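Local coordinates for alpha-catenin-like protein hmp-1 (Caenorhabditis elegans, PDB 5XA5), which takes part in cadherin-catenin cell adhesion, binding beta-catenin, cadherin and actin filaments, and is required for cell migration and cell shape change during embryonic body enclosure and elongation, at residues V111-S114 with N118-A121; E155-A160 with S249-L254; E185-V190 with A208-L213. One frame throughout, in Å; residues are numbered along the deposited sequence.

Contact 1: V111-S114 with N118-A121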
ATOM      1  N   VAL A 111     -12.728 -32.747   1.740  1.00 42.92           N
ATOM      2  CA  VAL A 111     -11.959 -33.569   2.672  1.00 40.83           C
ATOM      3  C   VAL A 111     -12.799 -34.718   3.216  1.00 42.42           C
ATOM      4  O   VAL A 111     -12.267 -35.721   3.690  1.00 49.57           O
ATOM      5  CB  VAL A 111     -11.414 -32.745   3.856  1.00 35.74           C
ATOM      6  CG1 VAL A 111     -10.430 -31.685   3.363  1.00 45.42           C
ATOM      7  CG2 VAL A 111     -12.552 -32.107   4.635  1.00 46.60           C
ATOM      8  N   ARG A 112     -14.115 -34.570   3.137  1.00 41.45           N
ATOM      9  CA  ARG A 112     -15.020 -35.602   3.631  1.00 41.01           C
ATOM     10  C   ARG A 112     -15.302 -36.661   2.572  1.00 56.46           C
ATOM     11  O   ARG A 112     -15.832 -37.730   2.877  1.00 57.08           O
ATOM     12  CB  ARG A 112     -16.324 -34.972   4.115  1.00 46.64           C
ATOM     13  CG  ARG A 112     -16.223 -34.356   5.505  1.00 48.67           C
ATOM     14  CD  ARG A 112     -17.520 -33.688   5.920  1.00 55.42           C
ATOM     15  NE  ARG A 112     -17.472 -33.219   7.301  1.00 57.61           N
ATOM     16  CZ  ARG A 112     -18.486 -32.635   7.930  1.00 74.27           C
ATOM     17  NH1 ARG A 112     -19.642 -32.453   7.303  1.00 79.94           N
ATOM     18  NH2 ARG A 112     -18.353 -32.247   9.191  1.00 76.64           N
ATOM     19  N   ASP A 113     -14.951 -36.355   1.328  1.00 48.17           N
ATOM     20  CA  ASP A 113     -15.084 -37.300   0.221  1.00 48.39           C
ATOM     21  C   ASP A 113     -13.838 -37.154  -0.641  1.00 46.08           C
ATOM     22  O   ASP A 113     -13.912 -36.800  -1.817  1.00 47.78           O
ATOM     23  CB  ASP A 113     -16.362 -37.025  -0.578  1.00 50.74           C
ATOM     24  CG  ASP A 113     -16.650 -38.091  -1.625  1.00 58.04           C
ATOM     25  OD1 ASP A 113     -16.167 -39.232  -1.473  1.00 55.86           O
ATOM     26  OD2 ASP A 113     -17.371 -37.780  -2.600  1.00 56.51           O
ATOM     27  N   SER A 114     -12.685 -37.430  -0.040  1.00 51.92           N
ATOM     28  CA  SER A 114     -11.418 -36.959  -0.597  1.00 45.49           C
ATOM     29  C   SER A 114     -10.957 -37.707  -1.847  1.00 49.52           C
ATOM     30  O   SER A 114      -9.954 -37.333  -2.451  1.00 49.22           O
ATOM     31  CB  SER A 114     -10.322 -37.016   0.474  1.00 41.62           C
ATOM     32  OG  SER A 114     -10.230 -38.299   1.063  1.00 45.27           O
ATOM     33  N   ASN A 118     -13.990 -34.709  -8.684  1.00 47.50           N
ATOM     34  CA  ASN A 118     -14.831 -33.559  -8.967  1.00 50.60           C
ATOM     35  C   ASN A 118     -14.968 -32.605  -7.776  1.00 52.02           C
ATOM     36  O   ASN A 118     -15.036 -31.384  -7.956  1.00 52.28           O
ATOM     37  CB  ASN A 118     -16.210 -34.022  -9.420  1.00 54.24           C
ATOM     38  CG  ASN A 118     -17.058 -32.882  -9.929  1.00 56.63           C
ATOM     39  OD1 ASN A 118     -16.706 -32.219 -10.904  1.00 61.40           O
ATOM     40  ND2 ASN A 118     -18.174 -32.634  -9.260  1.00 55.40           N
ATOM     41  N   LYS A 119     -15.017 -33.147  -6.562  1.00 47.09           N
ATOM     42  CA  LYS A 119     -15.083 -32.295  -5.377  1.00 47.82           C
ATOM     43  C   LYS A 119     -13.734 -31.636  -5.118  1.00 41.71           C
ATOM     44  O   LYS A 119     -13.672 -30.539  -4.562  1.00 43.89           O
ATOM     45  CB  LYS A 119     -15.533 -33.082  -4.143  1.00 49.03           C
ATOM     46  CG  LYS A 119     -17.041 -33.310  -4.068  1.00 55.87           C
ATOM     47  CD  LYS A 119     -17.412 -34.235  -2.916  1.00 49.94           C
ATOM     48  CE  LYS A 119     -18.910 -34.538  -2.900  1.00 51.50           C
ATOM     49  NZ  LYS A 119     -19.200 -35.648  -1.954  1.00 54.47           N
ATOM     50  N   ARG A 120     -12.656 -32.312  -5.508  1.00 41.34           N
ATOM     51  CA  ARG A 120     -11.321 -31.716  -5.393  1.00 34.37           C
ATOM     52  C   ARG A 120     -11.223 -30.508  -6.313  1.00 39.15           C
ATOM     53  O   ARG A 120     -10.731 -29.444  -5.922  1.00 40.19           O
ATOM     54  CB  ARG A 120     -10.225 -32.735  -5.729  1.00 42.71           C
ATOM     55  CG  ARG A 120      -8.822 -32.140  -5.640  1.00 38.97           C
ATOM     56  CD  ARG A 120      -7.739 -33.136  -6.028  1.00 38.32           C
ATOM     57  NE  ARG A 120      -7.643 -34.250  -5.090  1.00 42.15           N
ATOM     58  CZ  ARG A 120      -6.899 -34.217  -3.991  1.00 40.40           C
ATOM     59  NH1 ARG A 120      -6.229 -33.113  -3.688  1.00 39.17           N
ATOM     60  NH2 ARG A 120      -6.845 -35.267  -3.181  1.00 39.08           N
ATOM     61  N   ALA A 121     -11.713 -30.675  -7.536  1.00 45.10           N
ATOM     62  CA  ALA A 121     -11.703 -29.606  -8.527  1.00 39.53           C
ATOM     63  C   ALA A 121     -12.508 -28.394  -8.061  1.00 44.48           C
ATOM     64  O   ALA A 121     -12.070 -27.252  -8.222  1.00 46.57           O
ATOM     65  CB  ALA A 121     -12.240 -30.123  -9.859  1.00 48.60           C
TER
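Asp113 OD2 takes the ammonium nitrogen Lys119 NZ at 2.9 Å, a salt bridge that is also a hydrogen bond. The pair spans the short turn of a helical hairpin, between helix 83-112 and helix 117-165. Both helices belong to the elongated, all-helical N-terminal part of this alpha-catenin, and the first of them packs beside helix 51-74. The nitrogen comes to the anti side of OD2 and sits 25° out of the carboxylate plane. The two side chains cross at about a right angle. Lys119 starts beside its own backbone N (chi1 -80°) and is extended from CG onward, which carries NZ across the turn to the carboxylate. Its methylenes take part as well. Lys119 CD lies 3.6 Å from Asp113 OD2, and the same Lys119 CD is 3.8 Å from Asp113 CB. Lys119 CE is also 3.6 Å from Asp113 OD2. The lysine crosses the aspartate, and its CD touches it as well as the charged NZ. A methionine in place of Lys119 would probably keep part of this methylene contact but leave the Asp113 carboxylate without its positive mate across the turn. Arg120 comes near the other segment, but its main polar partner lies elsewhere. Its chain bends at chi3, and NH2 hydrogen-bonds the backbone of the chain of another protein. Ser114 OG makes a weak hydrogen bond to that same chain. The turn thus contributes to a protein-protein interface. Within the hairpin, Arg120 NH2 stands 3.8 Å from Ser114 O, which meets the guanidinium obliquely.

Contact 2: E155-A160 with S249-L254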
ATOM      1  N   GLU A 155       0.352  18.094   2.517  1.00 24.10           N
ATOM      2  CA  GLU A 155       0.617  18.812   3.757  1.00 23.74           C
ATOM      3  C   GLU A 155       1.849  19.698   3.578  1.00 22.09           C
ATOM      4  O   GLU A 155       1.841  20.859   3.980  1.00 23.48           O
ATOM      5  CB  GLU A 155       0.829  17.816   4.911  1.00 26.96           C
ATOM      6  CG  GLU A 155       1.034  18.466   6.269  1.00 37.70           C
ATOM      7  CD  GLU A 155       1.372  17.442   7.341  1.00 52.66           C
ATOM      8  OE1 GLU A 155       2.294  16.633   7.115  1.00 46.61           O
ATOM      9  OE2 GLU A 155       0.713  17.441   8.402  1.00 68.97           O
ATOM     10  N   VAL A 156       2.900  19.142   2.975  1.00 22.01           N
ATOM     11  CA  VAL A 156       4.113  19.920   2.671  1.00 19.89           C
ATOM     12  C   VAL A 156       3.754  21.075   1.739  1.00 22.01           C
ATOM     13  O   VAL A 156       4.182  22.215   1.925  1.00 21.55           O
ATOM     14  CB  VAL A 156       5.196  19.046   2.039  1.00 19.50           C
ATOM     15  CG1 VAL A 156       6.340  19.883   1.485  1.00 21.59           C
ATOM     16  CG2 VAL A 156       5.714  18.072   3.081  1.00 19.37           C
ATOM     17  N   ARG A 157       2.931  20.793   0.735  1.00 20.07           N
ATOM     18  CA  ARG A 157       2.536  21.833  -0.214  1.00 19.82           C
ATOM     19  C   ARG A 157       1.834  23.001   0.479  1.00 22.40           C
ATOM     20  O   ARG A 157       2.095  24.162   0.170  1.00 23.37           O
ATOM     21  CB  ARG A 157       1.633  21.228  -1.294  1.00 22.20           C
ATOM     22  CG  ARG A 157       1.148  22.187  -2.358  1.00 23.80           C
ATOM     23  CD  ARG A 157       0.147  21.477  -3.269  1.00 28.94           C
ATOM     24  NE  ARG A 157       0.826  20.574  -4.209  1.00 29.18           N
ATOM     25  CZ  ARG A 157       0.687  19.255  -4.256  1.00 35.12           C
ATOM     26  NH1 ARG A 157      -0.121  18.612  -3.414  1.00 35.58           N
ATOM     27  NH2 ARG A 157       1.365  18.575  -5.165  1.00 29.40           N
ATOM     28  N   GLU A 158       0.948  22.698   1.427  1.00 21.21           N
ATOM     29  CA  GLU A 158       0.205  23.753   2.116  1.00 22.09           C
ATOM     30  C   GLU A 158       1.086  24.556   3.065  1.00 21.45           C
ATOM     31  O   GLU A 158       0.961  25.784   3.171  1.00 21.83           O
ATOM     32  CB  GLU A 158      -0.990  23.146   2.866  1.00 24.38           C
ATOM     33  CG  GLU A 158      -1.730  24.126   3.762  1.00 24.45           C
ATOM     34  CD  GLU A 158      -2.296  25.355   3.006  1.00 25.16           C
ATOM     35  OE1 GLU A 158      -2.523  25.239   1.781  1.00 29.36           O
ATOM     36  OE2 GLU A 158      -2.558  26.408   3.636  1.00 26.58           O
ATOM     37  N   THR A 159       1.969  23.873   3.776  1.00 22.99           N
ATOM     38  CA  THR A 159       2.896  24.593   4.630  1.00 20.16           C
ATOM     39  C   THR A 159       3.782  25.526   3.809  1.00 22.69           C
ATOM     40  O   THR A 159       3.981  26.682   4.194  1.00 23.58           O
ATOM     41  CB  THR A 159       3.743  23.610   5.459  1.00 21.01           C
ATOM     42  OG1 THR A 159       2.863  22.785   6.233  1.00 25.77           O
ATOM     43  CG2 THR A 159       4.669  24.377   6.403  1.00 26.95           C
ATOM     44  N   ALA A 160       4.275  25.047   2.667  1.00 21.34           N
ATOM     45  CA  ALA A 160       5.065  25.899   1.771  1.00 20.36           C
ATOM     46  C   ALA A 160       4.243  27.062   1.254  1.00 25.17           C
ATOM     47  O   ALA A 160       4.753  28.181   1.106  1.00 22.57           O
ATOM     48  CB  ALA A 160       5.612  25.102   0.614  1.00 22.35           C
ATOM     49  N   SER A 249       6.825  22.388  -8.743  1.00 27.27           N
ATOM     50  CA  SER A 249       7.135  21.339  -9.707  0.61 29.67           C
ATOM     51  C   SER A 249       7.604  20.049  -9.046  1.00 28.47           C
ATOM     52  O   SER A 249       7.205  18.967  -9.452  1.00 25.12           O
ATOM     53  CB  SER A 249       8.190  21.830 -10.693  0.61 30.35           C
ATOM     54  OG  SER A 249       7.650  22.860 -11.495  0.61 29.41           O
ATOM     55  N   ALA A 250       8.448  20.157  -8.024  1.00 26.30           N
ATOM     56  CA  ALA A 250       8.927  18.960  -7.335  1.00 28.16           C
ATOM     57  C   ALA A 250       7.787  18.217  -6.645  1.00 27.64           C
ATOM     58  O   ALA A 250       7.719  16.985  -6.677  1.00 25.06           O
ATOM     59  CB  ALA A 250      10.000  19.314  -6.317  1.00 25.92           C
ATOM     60  N   LEU A 251       6.910  18.970  -5.986  1.00 25.95           N
ATOM     61  CA  LEU A 251       5.798  18.349  -5.261  1.00 22.55           C
ATOM     62  C   LEU A 251       4.846  17.695  -6.251  1.00 22.68           C
ATOM     63  O   LEU A 251       4.412  16.564  -6.030  1.00 24.62           O
ATOM     64  CB  LEU A 251       5.061  19.376  -4.409  1.00 23.67           C
ATOM     65  CG  LEU A 251       5.911  19.935  -3.265  1.00 26.62           C
ATOM     66  CD1 LEU A 251       5.282  21.205  -2.724  1.00 30.51           C
ATOM     67  CD2 LEU A 251       6.092  18.913  -2.159  1.00 30.51           C
ATOM     68  N   ASN A 252       4.533  18.397  -7.341  1.00 25.60           N
ATOM     69  CA  ASN A 252       3.704  17.807  -8.390  1.00 22.62           C
ATOM     70  C   ASN A 252       4.349  16.564  -8.986  1.00 27.68           C
ATOM     71  O   ASN A 252       3.661  15.603  -9.330  1.00 28.96           O
ATOM     72  CB  ASN A 252       3.420  18.820  -9.499  1.00 25.74           C
ATOM     73  CG  ASN A 252       2.572  19.960  -9.019  1.00 32.39           C
ATOM     74  OD1 ASN A 252       1.997  19.901  -7.936  1.00 32.56           O
ATOM     75  ND2 ASN A 252       2.484  21.013  -9.821  1.00 42.32           N
ATOM     76  N   ALA A 253       5.671  16.592  -9.122  1.00 25.18           N
ATOM     77  CA  ALA A 253       6.392  15.432  -9.647  1.00 25.92           C
ATOM     78  C   ALA A 253       6.279  14.218  -8.720  1.00 26.00           C
ATOM     79  O   ALA A 253       6.050  13.092  -9.190  1.00 26.06           O
ATOM     80  CB  ALA A 253       7.852  15.794  -9.895  1.00 27.96           C
ATOM     81  N   LEU A 254       6.427  14.432  -7.412  1.00 25.13           N
ATOM     82  CA  LEU A 254       6.250  13.347  -6.452  1.00 24.47           C
ATOM     83  C   LEU A 254       4.862  12.746  -6.579  1.00 27.26           C
ATOM     84  O   LEU A 254       4.703  11.530  -6.644  1.00 26.51           O
ATOM     85  CB  LEU A 254       6.464  13.828  -5.012  1.00 23.64           C
ATOM     86  CG  LEU A 254       7.891  14.148  -4.560  1.00 28.74           C
ATOM     87  CD1 LEU A 254       7.895  14.866  -3.211  1.00 30.21           C
ATOM     88  CD2 LEU A 254       8.736  12.909  -4.464  1.00 25.79           C
TER
HETATM   89  O   HOH W   1       2.789  21.937  -5.936  1.00 36.53           O
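Arg157 reaches from helix 117-165 to Leu251 and Asn252 on helix 234-258. The two helices run nearly antiparallel in a four-helix bundle of the vinculin/alpha-catenin family, and the axes of the two short segments approach to 10.6 Å. The arginine starts in apolar company, with Arg157 CB lying 3.9 Å from Leu251 CD1. With CG anti to the backbone N, the chain leaves its helix and then bends at chi3 (-76°), which turns the guanidinium to Asn252. Arg157 NE donates to a water at 2.9 Å, which lies at the guanidinium edge and in its plane. That water in turn donates to Asn252 OD1 at 3.0 Å. NH2 binds the same oxygen directly, with Arg157 NH2 3.1 Å from Asn252 OD1. This bond is bent, with an N-H...O angle of 141°. The donor lies in the carbonyl plane of the amide, but the oxygen is tilted 27° from the guanidinium plane. Asn252 OD1 is thus gripped twice by one arginine, once directly and once through water. NH1 turns back to Asp154 in a salt bridge, the strongest polar tie of this side chain. NH2 also forms a salt bridge with Glu255. Asp154 and Glu255 probably share the positive charge and are likely to limit rotation of the guanidinium. The rest of the contact is apolar. Leu251 touches both residues of the other helix: its CD1 meets the base of Arg157, and its CD2 meets Val156. Val156 packs further on Leu179 of helix 169-196 and on Met247. Across the contact, Val156 CG1 meets Leu251 CD2 at 3.8 Å.

Contact 3: E185-V190 with A208-L213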
ATOM      1  N   GLU A 185       9.950  13.751   7.341  1.00 25.12           N
ATOM      2  CA  GLU A 185       8.988  12.647   7.413  1.00 26.75           C
ATOM      3  C   GLU A 185       8.671  12.109   6.019  1.00 30.31           C
ATOM      4  O   GLU A 185       8.675  10.900   5.779  1.00 28.87           O
ATOM      5  CB  GLU A 185       7.695  13.110   8.094  1.00 28.50           C
ATOM      6  CG  GLU A 185       7.537  12.754   9.555  1.00 52.40           C
ATOM      7  CD  GLU A 185       6.674  13.757  10.315  1.00 65.67           C
ATOM      8  OE1 GLU A 185       6.139  14.697   9.682  1.00 59.29           O
ATOM      9  OE2 GLU A 185       6.524  13.606  11.548  1.00 69.82           O
ATOM     10  N   LEU A 186       8.387  13.020   5.095  1.00 25.93           N
ATOM     11  CA  LEU A 186       8.050  12.635   3.729  1.00 23.00           C
ATOM     12  C   LEU A 186       9.230  11.951   3.071  1.00 28.43           C
ATOM     13  O   LEU A 186       9.065  10.972   2.355  1.00 30.06           O
ATOM     14  CB  LEU A 186       7.630  13.859   2.916  1.00 22.86           C
ATOM     15  CG  LEU A 186       7.226  13.661   1.456  1.00 22.33           C
ATOM     16  CD1 LEU A 186       5.982  12.771   1.317  1.00 22.18           C
ATOM     17  CD2 LEU A 186       7.002  15.001   0.754  1.00 21.29           C
ATOM     18  N   ASP A 187      10.424  12.477   3.320  1.00 27.51           N
ATOM     19  CA  ASP A 187      11.636  11.941   2.705  1.00 30.72           C
ATOM     20  C   ASP A 187      11.826  10.470   3.058  1.00 32.44           C
ATOM     21  O   ASP A 187      12.157   9.661   2.191  1.00 31.59           O
ATOM     22  CB  ASP A 187      12.853  12.758   3.150  1.00 34.89           C
ATOM     23  CG  ASP A 187      14.106  12.396   2.395  1.00 45.97           C
ATOM     24  OD1 ASP A 187      14.381  13.045   1.363  1.00 46.51           O
ATOM     25  OD2 ASP A 187      14.816  11.464   2.828  1.00 40.80           O
ATOM     26  N   ILE A 188      11.597  10.120   4.320  1.00 28.36           N
ATOM     27  CA  ILE A 188      11.723   8.729   4.756  1.00 31.11           C
ATOM     28  C   ILE A 188      10.756   7.818   4.011  1.00 33.11           C
ATOM     29  O   ILE A 188      11.156   6.776   3.493  1.00 31.42           O
ATOM     30  CB  ILE A 188      11.468   8.578   6.269  1.00 36.35           C
ATOM     31  CG1 ILE A 188      12.524   9.341   7.065  1.00 42.58           C
ATOM     32  CG2 ILE A 188      11.456   7.105   6.672  1.00 49.04           C
ATOM     33  CD1 ILE A 188      12.149   9.583   8.509  1.00 53.88           C
ATOM     34  N   THR A 189       9.487   8.214   3.926  1.00 24.95           N
ATOM     35  CA  THR A 189       8.472   7.364   3.316  0.56 23.30           C
ATOM     36  C   THR A 189       8.686   7.262   1.808  1.00 27.36           C
ATOM     37  O   THR A 189       8.468   6.208   1.201  1.00 27.62           O
ATOM     38  CB  THR A 189       7.052   7.879   3.605  0.56 37.36           C
ATOM     39  OG1 THR A 189       6.798   9.044   2.822  0.56 43.69           O
ATOM     40  CG2 THR A 189       6.907   8.223   5.076  0.56 28.87           C
ATOM     41  N   VAL A 190       9.133   8.354   1.192  1.00 24.00           N
ATOM     42  CA  VAL A 190       9.381   8.320  -0.246  1.00 21.78           C
ATOM     43  C   VAL A 190      10.583   7.444  -0.614  1.00 26.79           C
ATOM     44  O   VAL A 190      10.551   6.726  -1.616  1.00 24.13           O
ATOM     45  CB  VAL A 190       9.575   9.749  -0.788  1.00 22.91           C
ATOM     46  CG1 VAL A 190      10.196   9.731  -2.168  1.00 23.38           C
ATOM     47  CG2 VAL A 190       8.240  10.434  -0.801  1.00 22.86           C
ATOM     48  N   ALA A 208      14.346  11.362  -8.139  1.00 24.69           N
ATOM     49  CA  ALA A 208      14.726  12.651  -8.700  1.00 24.09           C
ATOM     50  C   ALA A 208      13.869  13.749  -8.105  1.00 24.23           C
ATOM     51  O   ALA A 208      14.375  14.821  -7.757  1.00 26.62           O
ATOM     52  CB  ALA A 208      14.610  12.647 -10.205  1.00 27.52           C
ATOM     53  N   ALA A 209      12.569  13.487  -8.003  1.00 25.28           N
ATOM     54  CA  ALA A 209      11.653  14.465  -7.414  1.00 22.67           C
ATOM     55  C   ALA A 209      11.971  14.684  -5.934  1.00 24.50           C
ATOM     56  O   ALA A 209      11.931  15.826  -5.456  1.00 23.83           O
ATOM     57  CB  ALA A 209      10.190  14.018  -7.610  1.00 25.31           C
ATOM     58  N   ARG A 210      12.280  13.602  -5.206  1.00 24.63           N
ATOM     59  CA  ARG A 210      12.731  13.720  -3.819  1.00 23.90           C
ATOM     60  C   ARG A 210      13.938  14.656  -3.696  1.00 25.52           C
ATOM     61  O   ARG A 210      13.959  15.572  -2.868  1.00 25.78           O
ATOM     62  CB  ARG A 210      13.075  12.333  -3.235  1.00 22.54           C
ATOM     63  CG  ARG A 210      13.400  12.371  -1.749  1.00 26.58           C
ATOM     64  CD  ARG A 210      14.390  11.276  -1.340  1.00 40.33           C
ATOM     65  NE  ARG A 210      15.697  11.498  -1.956  1.00 60.04           N
ATOM     66  CZ  ARG A 210      16.651  12.268  -1.439  1.00 72.82           C
ATOM     67  NH1 ARG A 210      16.454  12.895  -0.286  1.00 81.31           N
ATOM     68  NH2 ARG A 210      17.804  12.415  -2.074  1.00 74.47           N
ATOM     69  N   SER A 211      14.935  14.433  -4.538  1.00 23.35           N
ATOM     70  CA  SER A 211      16.135  15.254  -4.511  0.52 23.61           C
ATOM     71  C   SER A 211      15.814  16.721  -4.787  1.00 26.43           C
ATOM     72  O   SER A 211      16.358  17.616  -4.125  1.00 27.51           O
ATOM     73  CB  SER A 211      17.144  14.729  -5.525  0.52 29.45           C
ATOM     74  OG  SER A 211      17.503  13.401  -5.205  0.52 33.60           O
ATOM     75  N   ALA A 212      14.938  16.956  -5.759  1.00 24.62           N
ATOM     76  CA  ALA A 212      14.560  18.325  -6.124  1.00 23.56           C
ATOM     77  C   ALA A 212      13.854  19.007  -4.957  1.00 28.11           C
ATOM     78  O   ALA A 212      14.115  20.176  -4.668  1.00 26.25           O
ATOM     79  CB  ALA A 212      13.676  18.323  -7.358  1.00 24.60           C
ATOM     80  N   LEU A 213      12.948  18.293  -4.291  1.00 21.57           N
ATOM     81  CA  LEU A 213      12.310  18.858  -3.111  1.00 21.00           C
ATOM     82  C   LEU A 213      13.341  19.220  -2.043  1.00 24.78           C
ATOM     83  O   LEU A 213      13.272  20.309  -1.466  1.00 24.16           O
ATOM     84  CB  LEU A 213      11.268  17.888  -2.529  1.00 22.53           C
ATOM     85  CG  LEU A 213      10.621  18.308  -1.203  1.00 25.71           C
ATOM     86  CD1 LEU A 213       9.881  19.636  -1.349  1.00 28.68           C
ATOM     87  CD2 LEU A 213       9.696  17.222  -0.634  1.00 21.55           C
TER
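Two neighbouring antiparallel helices of a helical bundle, 169-196 and 200-229, pack here. The axes of the two short segments come within 10.8 Å. A salt bridge joins them: Arg210 NH1 donates to Asp187 OD1 at 2.7 Å, with an N-H...O angle of 159°. The oxygen uses its syn lone pair and lies in the guanidinium plane, at the edge of the group. The carboxylate itself stands almost perpendicular to that plane, 87° away. Arg210 bends at chi3, which folds its chain round the same oxygen, so that Arg210 CD is 3.2 Å from Asp187 OD1. The other carboxylate oxygen, OD2, pairs with Arg191. Arg210 and Arg191 lie close together by the carboxylate, which is probably well stabilised by them. The aliphatic root of Arg210 also serves the packing, since Arg210 CB lies 4.0 Å from Val190 CG1. Beside this pair, Leu186 and Leu213 cross at about a right angle, their CD2 methyls 3.8 Å apart. Leu186 also packs on Ile149 and Val153 of helix 117-165. Packed leucines with a buried aspartate paired to a partly exposed arginine fit the antiparallel four-helix bundle of the vinculin/alpha-catenin family.

In the fold
Contacts 2 and 3 belong to one four-helix bundle. Their centres are 10 Å apart and they touch directly. Leu254 CD2 meets Ala209 CB at 3.6 Å, and Ala253 CB meets the same Ala209 CB at 3.7 Å. In the chain, contact 3 falls between the two segments of contact 2: helices 169-196 and 200-229 come between helices 117-165 and 234-258 in sequence. Contact 1 lies on the opposite side of the chain's centre. Its centre is 57 Å from that of contact 2 and 53 Å from that of contact 3. Long helix 117-165 links the two regions, starting at the interface turn of contact 1 and reaching contact 2 near its other end.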